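Long-range contacts in GTPase subunit of restriction endonuclease (Thermococcus gammatolerans, PDB 6P0F), which probably recognises modified DNA through its YTH-like N-terminal domain, as the GTPase subunit of an McrBC-type restriction endonuclease: residues N3-I8 with G156-E161; I10-D15 with F73-R78; G54-T59 with E119-L124; T90-G95 with E132-S137. All blocks are in the same frame, centred on the assembly; numbering follows the deposited sequence.

Contact 1: residues N3-I8 with G156-E161; sequences NQLFII and GYVKPE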
loop_
_atom_site.group_PDB
_atom_site.type_symbol
_atom_site.label_atom_id
_atom_site.label_comp_id
_atom_site.label_asym_id
_atom_site.label_seq_id
_atom_site.Cartn_x
_atom_site.Cartn_y
_atom_site.Cartn_z
ATOM N N ASN A 3 -9.974 5.611 -12.021
ATOM C CA ASN A 3 -9.091 5.517 -10.869
ATOM C C ASN A 3 -7.739 4.989 -11.326
ATOM O O ASN A 3 -7.518 4.694 -12.504
ATOM C CB ASN A 3 -9.696 4.627 -9.788
ATOM C CG ASN A 3 -10.417 3.430 -10.365
ATOM O OD1 ASN A 3 -9.834 2.659 -11.121
ATOM N ND2 ASN A 3 -11.703 3.275 -10.030
ATOM N N GLN A 4 -6.815 4.925 -10.380
ATOM C CA GLN A 4 -5.435 4.593 -10.654
ATOM C C GLN A 4 -5.046 3.322 -9.911
ATOM O O GLN A 4 -5.642 2.954 -8.904
ATOM C CB GLN A 4 -4.527 5.756 -10.269
ATOM C CG GLN A 4 -4.860 7.029 -11.040
ATOM C CD GLN A 4 -4.150 8.249 -10.540
ATOM O OE1 GLN A 4 -3.543 8.985 -11.322
ATOM N NE2 GLN A 4 -4.208 8.487 -9.230
ATOM N N LEU A 5 -4.035 2.646 -10.447
ATOM C CA LEU A 5 -3.468 1.451 -9.846
ATOM C C LEU A 5 -1.990 1.711 -9.599
ATOM O O LEU A 5 -1.260 2.107 -10.519
ATOM C CB LEU A 5 -3.658 0.224 -10.735
ATOM C CG LEU A 5 -2.950 -1.074 -10.338
ATOM C CD1 LEU A 5 -3.477 -1.495 -8.942
ATOM C CD2 LEU A 5 -3.159 -2.161 -11.390
ATOM N N PHE A 6 -1.554 1.522 -8.352
ATOM C CA PHE A 6 -0.169 1.695 -7.953
ATOM C C PHE A 6 0.395 0.378 -7.442
ATOM O O PHE A 6 -0.350 -0.479 -6.960
ATOM C CB PHE A 6 -0.041 2.757 -6.863
ATOM C CG PHE A 6 -0.534 4.091 -7.282
ATOM C CD1 PHE A 6 0.276 4.938 -8.017
ATOM C CD2 PHE A 6 -1.822 4.496 -6.974
ATOM C CE1 PHE A 6 -0.179 6.178 -8.430
ATOM C CE2 PHE A 6 -2.272 5.753 -7.371
ATOM C CZ PHE A 6 -1.441 6.580 -8.133
ATOM N N ILE A 7 1.718 0.219 -7.582
ATOM C CA ILE A 7 2.459 -0.898 -6.996
ATOM C C ILE A 7 3.420 -0.338 -5.960
ATOM O O ILE A 7 4.198 0.583 -6.246
ATOM C CB ILE A 7 3.240 -1.701 -8.048
ATOM C CG1 ILE A 7 2.291 -2.383 -9.013
ATOM C CG2 ILE A 7 4.159 -2.723 -7.366
ATOM C CD1 ILE A 7 2.994 -2.807 -10.296
ATOM N N ILE A 8 3.367 -0.879 -4.748
ATOM C CA ILE A 8 4.303 -0.493 -3.697
ATOM C C ILE A 8 5.057 -1.731 -3.268
ATOM O O ILE A 8 4.470 -2.732 -2.860
ATOM C CB ILE A 8 3.585 0.178 -2.528
ATOM C CG1 ILE A 8 2.992 1.502 -2.999
ATOM C CG2 ILE A 8 4.558 0.404 -1.356
ATOM C CD1 ILE A 8 2.093 2.158 -1.924
ATOM N N GLY A 156 5.413 2.322 -7.996
ATOM C CA GLY A 156 5.136 2.362 -9.421
ATOM C C GLY A 156 3.697 2.728 -9.721
ATOM O O GLY A 156 2.789 2.500 -8.917
ATOM N N TYR A 157 3.504 3.317 -10.897
ATOM C CA TYR A 157 2.191 3.656 -11.424
ATOM C C TYR A 157 1.911 2.746 -12.607
ATOM O O TYR A 157 2.760 2.619 -13.508
ATOM C CB TYR A 157 2.135 5.123 -11.856
ATOM C CG TYR A 157 0.907 5.481 -12.666
ATOM C CD1 TYR A 157 -0.349 5.549 -12.071
ATOM C CD2 TYR A 157 0.995 5.763 -14.022
ATOM C CE1 TYR A 157 -1.475 5.878 -12.794
ATOM C CE2 TYR A 157 -0.133 6.107 -14.757
ATOM C CZ TYR A 157 -1.359 6.159 -14.140
ATOM O OH TYR A 157 -2.489 6.493 -14.849
ATOM N N VAL A 158 0.763 2.079 -12.601
ATOM C CA VAL A 158 0.418 1.154 -13.675
ATOM C C VAL A 158 -0.377 1.942 -14.718
ATOM O O VAL A 158 -1.503 2.387 -14.466
ATOM C CB VAL A 158 -0.351 -0.071 -13.168
ATOM C CG1 VAL A 158 -0.636 -1.042 -14.310
ATOM C CG2 VAL A 158 0.477 -0.776 -12.087
ATOM N N LYS A 159 0.216 2.119 -15.895
ATOM C CA LYS A 159 -0.436 2.927 -16.905
ATOM C C LYS A 159 -1.763 2.300 -17.304
ATOM O O LYS A 159 -1.925 1.073 -17.291
ATOM C CB LYS A 159 0.482 3.101 -18.117
ATOM C CG LYS A 159 1.696 3.936 -17.772
ATOM C CD LYS A 159 2.348 4.584 -18.986
ATOM C CE LYS A 159 3.624 5.313 -18.570
ATOM N NZ LYS A 159 4.192 6.094 -19.708
ATOM N N PRO A 160 -2.733 3.133 -17.685
ATOM C CA PRO A 160 -4.065 2.619 -18.049
ATOM C C PRO A 160 -4.065 1.483 -19.066
ATOM O O PRO A 160 -4.857 0.536 -18.943
ATOM C CB PRO A 160 -4.761 3.861 -18.630
ATOM C CG PRO A 160 -4.035 5.027 -18.093
ATOM C CD PRO A 160 -2.636 4.602 -17.755
ATOM N N GLU A 161 -3.194 1.548 -20.074
ATOM C CA GLU A 161 -3.213 0.524 -21.110
ATOM C C GLU A 161 -2.838 -0.841 -20.547
ATOM O O GLU A 161 -3.276 -1.874 -21.080
ATOM C CB GLU A 161 -2.299 0.956 -22.255
ATOM C CG GLU A 161 -0.896 1.369 -21.846
ATOM C CD GLU A 161 -0.753 2.856 -21.530
ATOM O OE1 GLU A 161 -1.773 3.495 -21.172
ATOM O OE2 GLU A 161 0.390 3.373 -21.624
#
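The rings of Phe6 and Tyr157 meet obliquely, planes 51° apart, and Phe6 CE1 comes to 3.7 Å from Tyr157 CD1. Gly156 O sits at the edge of the Phe6 ring, near its plane, while the rim of the Tyr157 ring meets Gln4 CB, 4.0 Å from CE1 and in the plane. With CG anti to the backbone N (chi1 168°), the tyrosine ring comes close to Gln4, whose amide nitrogen bonds to Lys64 O and Asp69. On the other face of the sheet from Phe6 and Tyr157, Leu5 and Val158 lie side by side pointing the same way, Leu5 CG 3.9 Å from Val158 CG2; that methyl also touches Ile7 CD1 at 3.7 Å. Met163 of helix 160-174 packs on both Leu5 and Val158. Cutting Leu5 back to alanine is likely to open a gap beside Val158 and beneath that helix. Between the backbones, Gly156 N donates to Ile7 O (2.8 Å), Ile7 N to Gly156 O (2.9 Å) and Val158 N to Leu5 O (2.9 Å). Strand 155-158 pairs antiparallel with strand 5-11 of the mixed sheet, opposite strand 70-76; with no charge pair between the segments, shape rather than charge governs how side chains fit.

Contact 2: residues I10-D15 with F73-R78; sequences IGTGTD and FYVGKR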
loop_
_atom_site.group_PDB
_atom_site.type_symbol
_atom_site.label_atom_id
_atom_site.label_comp_id
_atom_site.label_asym_id
_atom_site.label_seq_id
_atom_site.Cartn_x
_atom_site.Cartn_y
_atom_site.Cartn_z
ATOM N N ILE A 10 7.404 -3.772 -0.896
ATOM C CA ILE A 10 7.751 -3.867 0.527
ATOM C C ILE A 10 8.877 -4.878 0.647
ATOM O O ILE A 10 8.666 -6.074 0.427
ATOM C CB ILE A 10 6.542 -4.306 1.371
ATOM C CG1 ILE A 10 5.326 -3.395 1.165
ATOM C CG2 ILE A 10 6.950 -4.435 2.876
ATOM C CD1 ILE A 10 5.538 -1.983 1.606
ATOM N N GLY A 11 10.083 -4.426 1.009
ATOM C CA GLY A 11 11.202 -5.354 1.076
ATOM C C GLY A 11 11.242 -6.133 2.378
ATOM O O GLY A 11 11.235 -5.544 3.466
ATOM N N THR A 12 11.269 -7.458 2.288
ATOM C CA THR A 12 11.329 -8.257 3.499
ATOM C C THR A 12 12.697 -8.134 4.165
ATOM O O THR A 12 13.703 -7.808 3.539
ATOM C CB THR A 12 11.034 -9.723 3.206
ATOM O OG1 THR A 12 11.897 -10.192 2.160
ATOM C CG2 THR A 12 9.573 -9.879 2.756
ATOM N N GLY A 13 12.708 -8.391 5.471
ATOM C CA GLY A 13 13.931 -8.246 6.232
ATOM C C GLY A 13 14.367 -6.826 6.488
ATOM O O GLY A 13 15.519 -6.606 6.882
ATOM N N THR A 14 13.495 -5.856 6.259
ATOM C CA THR A 14 13.789 -4.457 6.478
ATOM C C THR A 14 12.768 -3.859 7.438
ATOM O O THR A 14 11.709 -4.445 7.721
ATOM C CB THR A 14 13.798 -3.644 5.174
ATOM O OG1 THR A 14 12.463 -3.458 4.686
ATOM C CG2 THR A 14 14.627 -4.323 4.092
ATOM N N ASP A 15 13.089 -2.657 7.915
ATOM C CA ASP A 15 12.151 -1.934 8.766
ATOM C C ASP A 15 10.837 -1.675 8.030
ATOM O O ASP A 15 9.774 -1.584 8.666
ATOM C CB ASP A 15 12.769 -0.617 9.226
ATOM C CG ASP A 15 13.889 -0.812 10.248
ATOM O OD1 ASP A 15 14.071 -1.937 10.770
ATOM O OD2 ASP A 15 14.568 0.184 10.550
ATOM N N PHE A 73 0.430 -4.240 -3.131
ATOM C CA PHE A 73 1.637 -4.322 -2.312
ATOM C C PHE A 73 2.367 -5.590 -2.728
ATOM O O PHE A 73 1.868 -6.704 -2.526
ATOM C CB PHE A 73 1.293 -4.365 -0.825
ATOM C CG PHE A 73 0.784 -3.090 -0.267
ATOM C CD1 PHE A 73 1.622 -2.048 0.067
ATOM C CD2 PHE A 73 -0.575 -2.951 -0.030
ATOM C CE1 PHE A 73 1.117 -0.884 0.622
ATOM C CE2 PHE A 73 -1.087 -1.777 0.534
ATOM C CZ PHE A 73 -0.245 -0.758 0.857
ATOM N N TYR A 74 3.545 -5.436 -3.329
ATOM C CA TYR A 74 4.434 -6.546 -3.612
ATOM C C TYR A 74 5.327 -6.757 -2.395
ATOM O O TYR A 74 5.892 -5.795 -1.897
ATOM C CB TYR A 74 5.305 -6.205 -4.820
ATOM C CG TYR A 74 4.698 -6.291 -6.195
ATOM C CD1 TYR A 74 3.328 -6.392 -6.391
ATOM C CD2 TYR A 74 5.519 -6.267 -7.308
ATOM C CE1 TYR A 74 2.793 -6.469 -7.669
ATOM C CE2 TYR A 74 4.998 -6.352 -8.595
ATOM C CZ TYR A 74 3.641 -6.435 -8.764
ATOM O OH TYR A 74 3.125 -6.528 -10.042
ATOM N N VAL A 75 5.454 -7.997 -1.925
ATOM C CA VAL A 75 6.235 -8.291 -0.724
ATOM C C VAL A 75 7.282 -9.340 -1.079
ATOM O O VAL A 75 6.941 -10.446 -1.513
ATOM C CB VAL A 75 5.337 -8.772 0.423
ATOM C CG1 VAL A 75 6.181 -9.053 1.674
ATOM C CG2 VAL A 75 4.235 -7.744 0.708
ATOM N N GLY A 76 8.552 -9.019 -0.858
ATOM C CA GLY A 76 9.608 -9.944 -1.220
ATOM C C GLY A 76 10.959 -9.343 -0.887
ATOM O O GLY A 76 11.051 -8.214 -0.409
ATOM N N LYS A 77 12.004 -10.104 -1.210
ATOM C CA LYS A 77 13.390 -9.731 -0.907
ATOM C C LYS A 77 13.926 -8.845 -2.030
ATOM O O LYS A 77 14.107 -9.298 -3.171
ATOM C CB LYS A 77 14.213 -11.002 -0.721
ATOM C CG LYS A 77 15.709 -10.822 -0.682
ATOM C CD LYS A 77 16.143 -10.082 0.552
ATOM C CE LYS A 77 17.675 -10.156 0.654
ATOM N NZ LYS A 77 18.136 -11.073 1.750
ATOM N N ARG A 78 14.147 -7.577 -1.709
ATOM C CA ARG A 78 14.689 -6.656 -2.690
ATOM C C ARG A 78 16.159 -6.979 -2.898
ATOM O O ARG A 78 16.927 -6.954 -1.937
ATOM C CB ARG A 78 14.520 -5.216 -2.232
ATOM C CG ARG A 78 15.035 -4.245 -3.258
ATOM C CD ARG A 78 14.640 -2.788 -2.974
ATOM N NE ARG A 78 13.186 -2.623 -2.912
ATOM C CZ ARG A 78 12.403 -2.487 -3.978
ATOM N NH1 ARG A 78 12.934 -2.459 -5.184
ATOM N NH2 ARG A 78 11.086 -2.364 -3.825
HETATM O O HOH W 1 14.237 -6.701 0.992
#
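Thr12 crosses to strand 70-76 with every atom of its side chain. CB lies 3.9 Å from Gly76 O; from there OG1 takes the crowded position between the backbone N and the carbonyl carbon (chi1 53°), close over the Gly76 carbonyl and 3.8 Å from Lys77 CB. The methyl CG2 goes the other way and meets Val75 CG1 at 3.7 Å, the two side chains crossing at about a right angle. The backbone beneath is a parallel ladder. Ile10 straddles Val75: its N donates almost straight to Tyr74 O (2.7 Å, 173°), and its O accepts more loosely from Gly76 N (3.2 Å). Thr12 N then reaches Gly76 O from above the carbonyl plane, at 2.8 Å. Past this rung the link is by water, which donates to Thr12 O and accepts from Arg78 N. The chain reverses in a type II turn from Gly11 to Thr14, with Gly13 at the positive phi that favours glycine; Thr14 OG1 donates to Gly11 O (2.7 Å). Back along the strand, Ile10 CG1 touches Phe73 CD1 at 4.1 Å. Ile10 and Val75 share the cover of Tyr17 and Phe20 from helix 15-26, which Thr14 N-caps. Strand 91-102 borders strand 70-76 along its far edge, and Tyr74 points to helix 138-145, where its hydroxyl bonds to Asn142.

Contact 3: residues G54-T59 with E119-L124; sequences GRSKET and ENFRFL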
loop_
_atom_site.group_PDB
_atom_site.type_symbol
_atom_site.label_atom_id
_atom_site.label_comp_id
_atom_site.label_asym_id
_atom_site.label_seq_id
_atom_site.Cartn_x
_atom_site.Cartn_y
_atom_site.Cartn_z
ATOM N N GLY A 54 1.929 4.646 4.793
ATOM C CA GLY A 54 2.374 6.019 4.709
ATOM C C GLY A 54 3.590 6.121 3.804
ATOM O O GLY A 54 4.374 5.178 3.684
ATOM N N ARG A 55 3.728 7.287 3.182
ATOM C CA ARG A 55 4.835 7.544 2.262
ATOM C C ARG A 55 5.369 8.944 2.507
ATOM O O ARG A 55 4.709 9.773 3.132
ATOM C CB ARG A 55 4.403 7.427 0.803
ATOM C CG ARG A 55 3.935 6.046 0.399
ATOM C CD ARG A 55 3.621 5.981 -1.089
ATOM N NE ARG A 55 4.820 6.232 -1.870
ATOM C CZ ARG A 55 4.995 7.315 -2.610
ATOM N NH1 ARG A 55 4.040 8.239 -2.680
ATOM N NH2 ARG A 55 6.118 7.467 -3.283
ATOM N N SER A 56 6.584 9.197 1.969
ATOM C CA SER A 56 7.235 10.504 2.050
ATOM C C SER A 56 6.613 11.562 1.145
ATOM O O SER A 56 6.790 12.751 1.424
ATOM C CB SER A 56 8.717 10.402 1.665
ATOM O OG SER A 56 9.345 9.290 2.272
ATOM N N LYS A 57 5.916 11.170 0.075
ATOM C CA LYS A 57 5.322 12.114 -0.865
ATOM C C LYS A 57 3.870 11.761 -1.149
ATOM O O LYS A 57 3.436 10.621 -0.964
ATOM C CB LYS A 57 6.046 12.138 -2.216
ATOM C CG LYS A 57 7.513 12.449 -2.167
ATOM C CD LYS A 57 8.043 12.743 -3.571
ATOM C CE LYS A 57 8.663 14.144 -3.656
ATOM N NZ LYS A 57 10.143 14.147 -3.416
ATOM N N GLU A 58 3.133 12.765 -1.640
ATOM C CA GLU A 58 1.746 12.607 -2.053
ATOM C C GLU A 58 1.606 11.889 -3.381
ATOM O O GLU A 58 0.506 11.397 -3.695
ATOM C CB GLU A 58 1.097 13.989 -2.161
ATOM C CG GLU A 58 -0.415 13.986 -2.188
ATOM C CD GLU A 58 -0.975 15.391 -2.029
ATOM O OE1 GLU A 58 -1.864 15.590 -1.162
ATOM O OE2 GLU A 58 -0.498 16.293 -2.755
ATOM N N THR A 59 2.677 11.856 -4.181
ATOM C CA THR A 59 2.599 11.365 -5.551
ATOM C C THR A 59 3.453 10.124 -5.762
ATOM O O THR A 59 4.447 9.909 -5.068
ATOM C CB THR A 59 3.068 12.431 -6.555
ATOM O OG1 THR A 59 4.448 12.732 -6.302
ATOM C CG2 THR A 59 2.242 13.696 -6.415
ATOM N N GLU A 119 7.953 9.112 11.422
ATOM C CA GLU A 119 7.748 10.533 11.214
ATOM C C GLU A 119 8.056 10.944 9.794
ATOM O O GLU A 119 7.564 11.987 9.352
ATOM C CB GLU A 119 8.611 11.330 12.192
ATOM C CG GLU A 119 10.081 10.994 12.119
ATOM C CD GLU A 119 10.844 11.660 13.243
ATOM O OE1 GLU A 119 10.188 12.051 14.232
ATOM O OE2 GLU A 119 12.086 11.807 13.136
ATOM N N ASN A 120 8.810 10.127 9.056
ATOM C CA ASN A 120 9.102 10.422 7.658
ATOM C C ASN A 120 7.896 10.203 6.742
ATOM O O ASN A 120 7.809 10.819 5.674
ATOM C CB ASN A 120 10.245 9.533 7.155
ATOM C CG ASN A 120 11.590 9.866 7.785
ATOM O OD1 ASN A 120 11.744 10.892 8.455
ATOM N ND2 ASN A 120 12.572 8.989 7.575
ATOM N N PHE A 121 6.973 9.326 7.124
ATOM C CA PHE A 121 5.990 8.770 6.191
ATOM C C PHE A 121 4.615 9.406 6.395
ATOM O O PHE A 121 3.604 8.736 6.677
ATOM C CB PHE A 121 5.924 7.255 6.355
ATOM C CG PHE A 121 7.264 6.582 6.269
ATOM C CD1 PHE A 121 7.944 6.554 5.080
ATOM C CD2 PHE A 121 7.846 6.008 7.379
ATOM C CE1 PHE A 121 9.187 5.941 4.984
ATOM C CE2 PHE A 121 9.092 5.408 7.298
ATOM C CZ PHE A 121 9.755 5.364 6.095
ATOM N N ARG A 122 4.567 10.718 6.191
ATOM C CA ARG A 122 3.428 11.502 6.629
ATOM C C ARG A 122 2.273 11.567 5.628
ATOM O O ARG A 122 1.210 12.081 5.976
ATOM C CB ARG A 122 3.884 12.924 6.971
ATOM C CG ARG A 122 4.312 13.752 5.760
ATOM C CD ARG A 122 4.996 15.049 6.211
ATOM N NE ARG A 122 5.320 15.895 5.059
ATOM C CZ ARG A 122 4.465 16.734 4.479
ATOM N NH1 ARG A 122 3.228 16.864 4.946
ATOM N NH2 ARG A 122 4.849 17.463 3.438
ATOM N N PHE A 123 2.431 11.053 4.417
ATOM C CA PHE A 123 1.313 10.960 3.478
ATOM C C PHE A 123 0.650 9.602 3.665
ATOM O O PHE A 123 1.155 8.570 3.203
ATOM C CB PHE A 123 1.806 11.203 2.052
ATOM C CG PHE A 123 2.233 12.632 1.824
ATOM C CD1 PHE A 123 1.298 13.617 1.527
ATOM C CD2 PHE A 123 3.561 12.996 1.951
ATOM C CE1 PHE A 123 1.687 14.940 1.341
ATOM C CE2 PHE A 123 3.955 14.318 1.775
ATOM C CZ PHE A 123 3.015 15.287 1.471
ATOM N N LEU A 124 -0.501 9.607 4.343
ATOM C CA LEU A 124 -1.159 8.376 4.744
ATOM C C LEU A 124 -2.256 7.981 3.769
ATOM O O LEU A 124 -2.991 8.828 3.248
ATOM C CB LEU A 124 -1.778 8.520 6.142
ATOM C CG LEU A 124 -0.920 9.062 7.281
ATOM C CD1 LEU A 124 -1.736 9.038 8.577
ATOM C CD2 LEU A 124 0.341 8.243 7.421
#
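A classic beta bulge interrupts this antiparallel pairing: Arg122 and Phe123 together face the single residue Arg55. Only the second bonds there, Arg55 N donating to Phe123 O and Phe123 N to Arg55 O, both at 2.9 Å; Arg122 N stands near the same oxygen at a poor angle. The neighbouring pair depends on glycine. Gly54 CA lies 3.6 Å from Phe121 O, and a CB on it would clash with that oxygen. Beyond the bulge, the 54-59 chain wraps over Phe123. The Lys57-Glu58 peptide stacks nearly flat on one face of the Phe123 ring, Glu58 N 3.5 Å above the plane and over its centre, and Glu58 CB is 3.7 Å from Phe123 CE1. At the rim the ring meets Arg55 O in plane, with Ser56 O 3.3 Å from Phe123 CE2. CG anti to the carbonyl carbon (chi1 -69°) puts the ring under this loop. Arg55 NH1 donates to Thr59 O at 2.9 Å, tying the ends of the 55-59 loop together. With a serine in place of Phe123, that peptide would probably lose its platform and the loop be freer to move. The guanidinium of Arg122 has Phe123 CZ over one face, while its NH1 forms a salt bridge with Glu102 and bonds to Ile103 O. Carbonyl oxygens at the ring's C-H rim are probably favourable electrostatically, so the aromatic may help hold main chain that strand bonds do not reach.

Contact 4: residues T90-G95 with E132-S137; sequences TAVYLG and EKLHHS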
loop_
_atom_site.group_PDB
_atom_site.type_symbol
_atom_site.label_atom_id
_atom_site.label_comp_id
_atom_site.label_asym_id
_atom_site.label_seq_id
_atom_site.Cartn_x
_atom_site.Cartn_y
_atom_site.Cartn_z
ATOM N N THR A 90 7.598 -14.707 -2.062
ATOM C CA THR A 90 6.972 -13.435 -2.393
ATOM C C THR A 90 5.478 -13.511 -2.118
ATOM O O THR A 90 4.895 -14.592 -2.030
ATOM C CB THR A 90 7.170 -13.018 -3.860
ATOM O OG1 THR A 90 6.448 -13.894 -4.731
ATOM C CG2 THR A 90 8.658 -13.027 -4.246
ATOM N N ALA A 91 4.868 -12.336 -1.981
ATOM C CA ALA A 91 3.419 -12.258 -1.817
ATOM C C ALA A 91 2.929 -10.952 -2.420
ATOM O O ALA A 91 3.692 -10.011 -2.616
ATOM C CB ALA A 91 3.009 -12.360 -0.361
ATOM N N VAL A 92 1.636 -10.912 -2.750
ATOM C CA VAL A 92 1.020 -9.704 -3.275
ATOM C C VAL A 92 -0.279 -9.482 -2.517
ATOM O O VAL A 92 -1.059 -10.424 -2.332
ATOM C CB VAL A 92 0.742 -9.802 -4.790
ATOM C CG1 VAL A 92 0.143 -8.508 -5.279
ATOM C CG2 VAL A 92 2.043 -10.126 -5.538
ATOM N N TYR A 93 -0.514 -8.246 -2.109
ATOM C CA TYR A 93 -1.752 -7.850 -1.461
ATOM C C TYR A 93 -2.436 -6.777 -2.296
ATOM O O TYR A 93 -1.764 -5.923 -2.874
ATOM C CB TYR A 93 -1.490 -7.316 -0.033
ATOM C CG TYR A 93 -0.892 -8.347 0.911
ATOM C CD1 TYR A 93 0.445 -8.697 0.813
ATOM C CD2 TYR A 93 -1.668 -8.947 1.910
ATOM C CE1 TYR A 93 1.002 -9.658 1.678
ATOM C CE2 TYR A 93 -1.135 -9.902 2.753
ATOM C CZ TYR A 93 0.198 -10.233 2.651
ATOM O OH TYR A 93 0.715 -11.172 3.520
ATOM N N LEU A 94 -3.772 -6.793 -2.338
ATOM C CA LEU A 94 -4.548 -5.807 -3.089
ATOM C C LEU A 94 -5.441 -5.033 -2.130
ATOM O O LEU A 94 -6.263 -5.627 -1.436
ATOM C CB LEU A 94 -5.398 -6.497 -4.161
ATOM C CG LEU A 94 -6.325 -5.559 -4.936
ATOM C CD1 LEU A 94 -5.552 -4.557 -5.769
ATOM C CD2 LEU A 94 -7.240 -6.369 -5.849
ATOM N N GLY A 95 -5.279 -3.720 -2.102
ATOM C CA GLY A 95 -6.154 -2.861 -1.341
ATOM C C GLY A 95 -6.793 -1.782 -2.182
ATOM O O GLY A 95 -6.302 -1.472 -3.275
ATOM N N GLU A 132 -6.239 -7.551 0.652
ATOM C CA GLU A 132 -6.458 -8.969 0.446
ATOM C C GLU A 132 -5.200 -9.637 -0.075
ATOM O O GLU A 132 -4.638 -9.189 -1.078
ATOM C CB GLU A 132 -7.571 -9.149 -0.576
ATOM C CG GLU A 132 -8.079 -10.528 -0.682
ATOM C CD GLU A 132 -9.253 -10.713 0.229
ATOM O OE1 GLU A 132 -10.346 -10.213 -0.108
ATOM O OE2 GLU A 132 -9.064 -11.328 1.294
ATOM N N LYS A 133 -4.759 -10.708 0.594
ATOM C CA LYS A 133 -3.616 -11.465 0.095
ATOM C C LYS A 133 -4.030 -12.244 -1.144
ATOM O O LYS A 133 -4.937 -13.090 -1.094
ATOM C CB LYS A 133 -3.083 -12.410 1.164
ATOM C CG LYS A 133 -1.734 -13.040 0.844
ATOM C CD LYS A 133 -1.189 -13.819 2.060
ATOM C CE LYS A 133 0.249 -14.245 1.856
ATOM N NZ LYS A 133 0.809 -14.959 3.051
ATOM N N LEU A 134 -3.396 -11.949 -2.261
ATOM C CA LEU A 134 -3.733 -12.657 -3.478
ATOM C C LEU A 134 -3.103 -14.051 -3.495
ATOM O O LEU A 134 -2.094 -14.345 -2.847
ATOM C CB LEU A 134 -3.276 -11.880 -4.719
ATOM C CG LEU A 134 -3.755 -10.445 -4.852
ATOM C CD1 LEU A 134 -3.327 -9.806 -6.135
ATOM C CD2 LEU A 134 -5.282 -10.434 -4.702
ATOM N N HIS A 135 -3.723 -14.907 -4.287
ATOM C CA HIS A 135 -3.264 -16.256 -4.505
ATOM C C HIS A 135 -1.951 -16.312 -5.273
ATOM O O HIS A 135 -1.209 -17.282 -5.131
ATOM C CB HIS A 135 -4.376 -16.971 -5.258
ATOM C CG HIS A 135 -4.083 -18.384 -5.530
ATOM N ND1 HIS A 135 -3.479 -18.800 -6.701
ATOM C CD2 HIS A 135 -4.332 -19.490 -4.802
ATOM C CE1 HIS A 135 -3.378 -20.109 -6.666
ATOM N NE2 HIS A 135 -3.871 -20.559 -5.525
ATOM N N HIS A 136 -1.616 -15.267 -6.006
ATOM C CA HIS A 136 -0.531 -15.310 -6.968
ATOM C C HIS A 136 0.759 -14.709 -6.445
ATOM O O HIS A 136 0.752 -13.829 -5.580
ATOM C CB HIS A 136 -0.952 -14.549 -8.208
ATOM C CG HIS A 136 -2.272 -14.970 -8.747
ATOM N ND1 HIS A 136 -2.407 -16.053 -9.584
ATOM C CD2 HIS A 136 -3.519 -14.475 -8.558
ATOM C CE1 HIS A 136 -3.681 -16.201 -9.901
ATOM N NE2 HIS A 136 -4.374 -15.249 -9.305
ATOM N N SER A 137 1.870 -15.190 -7.018
ATOM C CA SER A 137 3.206 -14.661 -6.807
ATOM C C SER A 137 3.369 -13.279 -7.432
ATOM O O SER A 137 2.599 -12.863 -8.308
ATOM C CB SER A 137 4.223 -15.582 -7.480
ATOM O OG SER A 137 3.849 -15.722 -8.860
HETATM O O HOH W 2 0.407 -13.572 -2.836
#
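Thr90 opens the contact with OG1 3.9 Å from Ser137 CB, where it also makes a weak hydrogen bond to Ile138 N at the start of helix 138-145. Ser137 is the N-cap of that helix, and its own N bonds to the Glu140 carboxylate, the reciprocal bond familiar from capping boxes. Ala91 then offers its CB to Lys133 CE, at 4.0 Å. Val92 N faces residues 134-137 through a water: it accepts from Val92 N and donates to Leu134 O (2.6 Å) and His136 O, joining three backbone groups that do not pair directly. Val92 O, by contrast, is taken straight by Leu134 N at 2.8 Å, and CG1 of Val92 touches Leu134 CD1 at 3.8 Å. From here on this is regular antiparallel sheet. The short strand 132-133 lies along strand 91-102, whose other edge is bonded to strand 70-76, so Val92 and its neighbours belong to the large mixed sheet. Tyr93 forms the non-hydrogen-bonded pair with Lys133. The lysine, fully extended with CG anti to the backbone N (chi1 -168°), runs over a face of the tyrosine ring in a CH-pi contact: CG lies 4.1 Å from the centroid, 27° off the normal, and CE passes 3.5 Å from Tyr93 OH. Leu94 exchanges two backbone bonds with Glu132, Leu94 N donating to Glu132 O at 2.8 Å. Its side chain turns to the opposite face from Tyr93, where CB touches Leu134 CD2, and Ile173 of helix 160-174 packs on both leucines.

Overall arrangement
From the N terminus, the chain first lays down residues 3-8, which meet their partners at 156-161 only near the end, so contact 1 closes a loop around the other three. Contact 2 opens next and closes at 73-78, but contact 3 starts inside that loop, at 54-59, and ends outside it at 119-124; the two cross. Contact 4 opens at 90-95, after contact 2 has closed, and crosses contact 3 in turn. All four reach one mixed sheet. Contacts 1 and 2 share strand 5-11, and backbone bonds from strand 70-76 link contact 2 to contact 4. Contact 3 lies across the chain's centre from contact 4, about 23 Å between centres, on the strand 49-55 side.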